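PDB 2RET: pseudopilin EpsI from Vibrio vulnificus, which probably forms part of the periplasm-spanning pseudopilus of the type II secretion system, which exports proteins such as proteases and toxins from the periplasm. Local coordinates for residues D22-M27 / G40-A45. The protein carries 2 engineered substitutions. Numbering follows the deposited sequence. Where two conformers were deposited one is given.
Sequences DNQMAM and GEEELA
The Glu42 carboxylate meets two side-chain amides, one on each oxygen: the Asn23 amide lies nearly in its plane, 12° apart. The Gln24 amide, by contrast, stands almost perpendicular to it, at 80°. This joins helix 8-30 to strand 38-44, an outermost strand, within this chain, of the antiparallel sheet in the pilin-like periplasmic part of EpsI, where the long helix packs on a meander of four strands. Asn23 ND2 donates a nearly straight hydrogen bond to Glu42 OE2 over 2.8 Å, on the syn lone pair, and the acceptor lies close to the amide plane. Gln24 NE2 donates a similarly straight one to Glu42 OE1 from the anti side at 2.9 Å. It is displaced from the carboxylate plane by 30° although the oxygen lies within the plane of the Gln24 amide. Two bonds to separate oxygens restrict rotation of the carboxylate and would probably offset part of its negative charge. Glu42 spans the gap between backbones because CG is anti to the backbone N and the chain stays extended; Gln24, bent at chi2, runs past it in the opposite direction. The side-chain amide of Asn23 also bonds to EpsJ: ND2 donates to Ala162 O of that chain, and OD1 accepts from its Thr164 N and Arg163 NH2. The buried amide thus belongs both to the helix-sheet contact and to the EpsI-EpsJ interface, while the backbone of Glu42 pairs with Trp49 on strand 47-56. Beside this polar network Leu44 adds an apolar neighbour, its CD1 lying 4.1 Å from Asn23 ND2.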
loop_
_atom_site.group_PDB
_atom_site.type_symbol
_atom_site.label_atom_id
_atom_site.label_comp_id
_atom_site.label_asym_id
_atom_site.label_seq_id
_atom_site.Cartn_x
_atom_site.Cartn_y
_atom_site.Cartn_z
ATOM N N ASP A 22 20.965 -5.179 16.012
ATOM C CA ASP A 22 20.439 -4.764 14.727
ATOM C C ASP A 22 21.005 -5.560 13.561
ATOM O O ASP A 22 20.271 -5.887 12.644
ATOM C CB ASP A 22 20.645 -3.269 14.488
ATOM C CG ASP A 22 19.630 -2.395 15.233
ATOM O OD1 ASP A 22 18.599 -2.928 15.741
ATOM O OD2 ASP A 22 19.873 -1.157 15.339
ATOM N N ASN A 23 22.300 -5.831 13.582
ATOM C CA ASN A 23 22.947 -6.602 12.517
ATOM C C ASN A 23 22.429 -8.019 12.487
ATOM O O ASN A 23 22.207 -8.577 11.414
ATOM C CB ASN A 23 24.485 -6.597 12.661
ATOM C CG ASN A 23 25.109 -5.192 12.424
ATOM O OD1 ASN A 23 24.482 -4.314 11.831
ATOM N ND2 ASN A 23 26.339 -4.998 12.883
ATOM N N GLN A 24 22.217 -8.606 13.656
ATOM C CA GLN A 24 21.692 -9.956 13.701
ATOM C C GLN A 24 20.176 -10.044 13.420
ATOM O O GLN A 24 19.766 -11.032 12.833
ATOM C CB GLN A 24 22.109 -10.674 14.974
ATOM C CG GLN A 24 23.634 -10.758 15.134
ATOM C CD GLN A 24 24.318 -11.407 13.966
ATOM O OE1 GLN A 24 23.810 -12.369 13.406
ATOM N NE2 GLN A 24 25.483 -10.885 13.583
HETATM N N MSE A 25 19.373 -9.025 13.791
HETATM C CA MSE A 25 17.957 -8.970 13.390
HETATM C C MSE A 25 17.837 -8.984 11.871
HETATM O O MSE A 25 17.007 -9.683 11.325
HETATM C CB MSE A 25 17.229 -7.716 13.923
HETATM C CG MSE A 25 15.914 -7.394 13.145
HETATM SE SE MSE A 25 14.875 -5.859 13.772
HETATM C CE MSE A 25 16.315 -4.499 13.865
ATOM N N ALA A 26 18.674 -8.180 11.212
ATOM C CA ALA A 26 18.715 -8.086 9.762
ATOM C C ALA A 26 18.997 -9.456 9.116
ATOM O O ALA A 26 18.307 -9.868 8.199
ATOM C CB ALA A 26 19.743 -7.041 9.337
HETATM N N MSE A 27 19.975 -10.182 9.654
HETATM C CA MSE A 27 20.280 -11.547 9.158
HETATM C C MSE A 27 19.116 -12.519 9.298
HETATM O O MSE A 27 18.859 -13.282 8.392
HETATM C CB MSE A 27 21.535 -12.101 9.821
HETATM C CG MSE A 27 22.761 -11.211 9.573
HETATM SE SE MSE A 27 23.208 -10.944 7.672
HETATM C CE MSE A 27 21.761 -9.906 6.884
ATOM N N GLY A 40 26.051 -16.885 17.923
ATOM C CA GLY A 40 27.408 -16.658 17.449
ATOM C C GLY A 40 28.058 -15.437 18.088
ATOM O O GLY A 40 27.613 -14.933 19.131
ATOM N N GLU A 41 29.072 -14.954 17.381
ATOM C CA GLU A 41 29.957 -13.893 17.797
ATOM C C GLU A 41 30.094 -12.853 16.709
ATOM O O GLU A 41 30.157 -13.180 15.559
ATOM C CB GLU A 41 31.359 -14.418 18.016
ATOM C CG GLU A 41 31.468 -15.439 19.048
ATOM C CD GLU A 41 32.873 -15.938 19.191
ATOM O OE1 GLU A 41 33.761 -15.503 18.421
ATOM O OE2 GLU A 41 33.090 -16.756 20.096
ATOM N N GLU A 42 30.201 -11.607 17.109
ATOM C CA GLU A 42 30.505 -10.538 16.230
ATOM C C GLU A 42 31.544 -9.656 16.917
ATOM O O GLU A 42 31.377 -9.258 18.073
ATOM C CB GLU A 42 29.223 -9.746 15.920
ATOM C CG GLU A 42 29.440 -8.545 15.000
ATOM C CD GLU A 42 28.125 -7.975 14.421
ATOM O OE1 GLU A 42 27.082 -8.657 14.517
ATOM O OE2 GLU A 42 28.142 -6.853 13.861
ATOM N N GLU A 43 32.573 -9.305 16.170
ATOM C CA GLU A 43 33.533 -8.321 16.564
ATOM C C GLU A 43 33.040 -6.931 16.138
ATOM O O GLU A 43 32.733 -6.698 14.971
ATOM C CB GLU A 43 34.844 -8.649 15.866
ATOM C CG GLU A 43 35.973 -7.756 16.236
ATOM C CD GLU A 43 36.705 -8.220 17.452
ATOM O OE1 GLU A 43 36.209 -9.148 18.146
ATOM O OE2 GLU A 43 37.796 -7.640 17.695
ATOM N N LEU A 44 33.007 -5.993 17.077
ATOM C CA LEU A 44 32.576 -4.638 16.809
ATOM C C LEU A 44 33.201 -3.746 17.848
ATOM O O LEU A 44 33.103 -4.059 19.041
ATOM C CB LEU A 44 31.041 -4.525 16.850
ATOM C CG LEU A 44 30.371 -3.256 16.300
ATOM C CD1 LEU A 44 29.092 -3.547 15.498
ATOM C CD2 LEU A 44 30.086 -2.293 17.377
ATOM N N ALA A 45 33.810 -2.636 17.383
ATOM C CA ALA A 45 34.559 -1.705 18.207
ATOM C C ALA A 45 35.611 -2.384 19.058
ATOM O O ALA A 45 35.798 -2.004 20.184
ATOM C CB ALA A 45 33.629 -0.868 19.094
#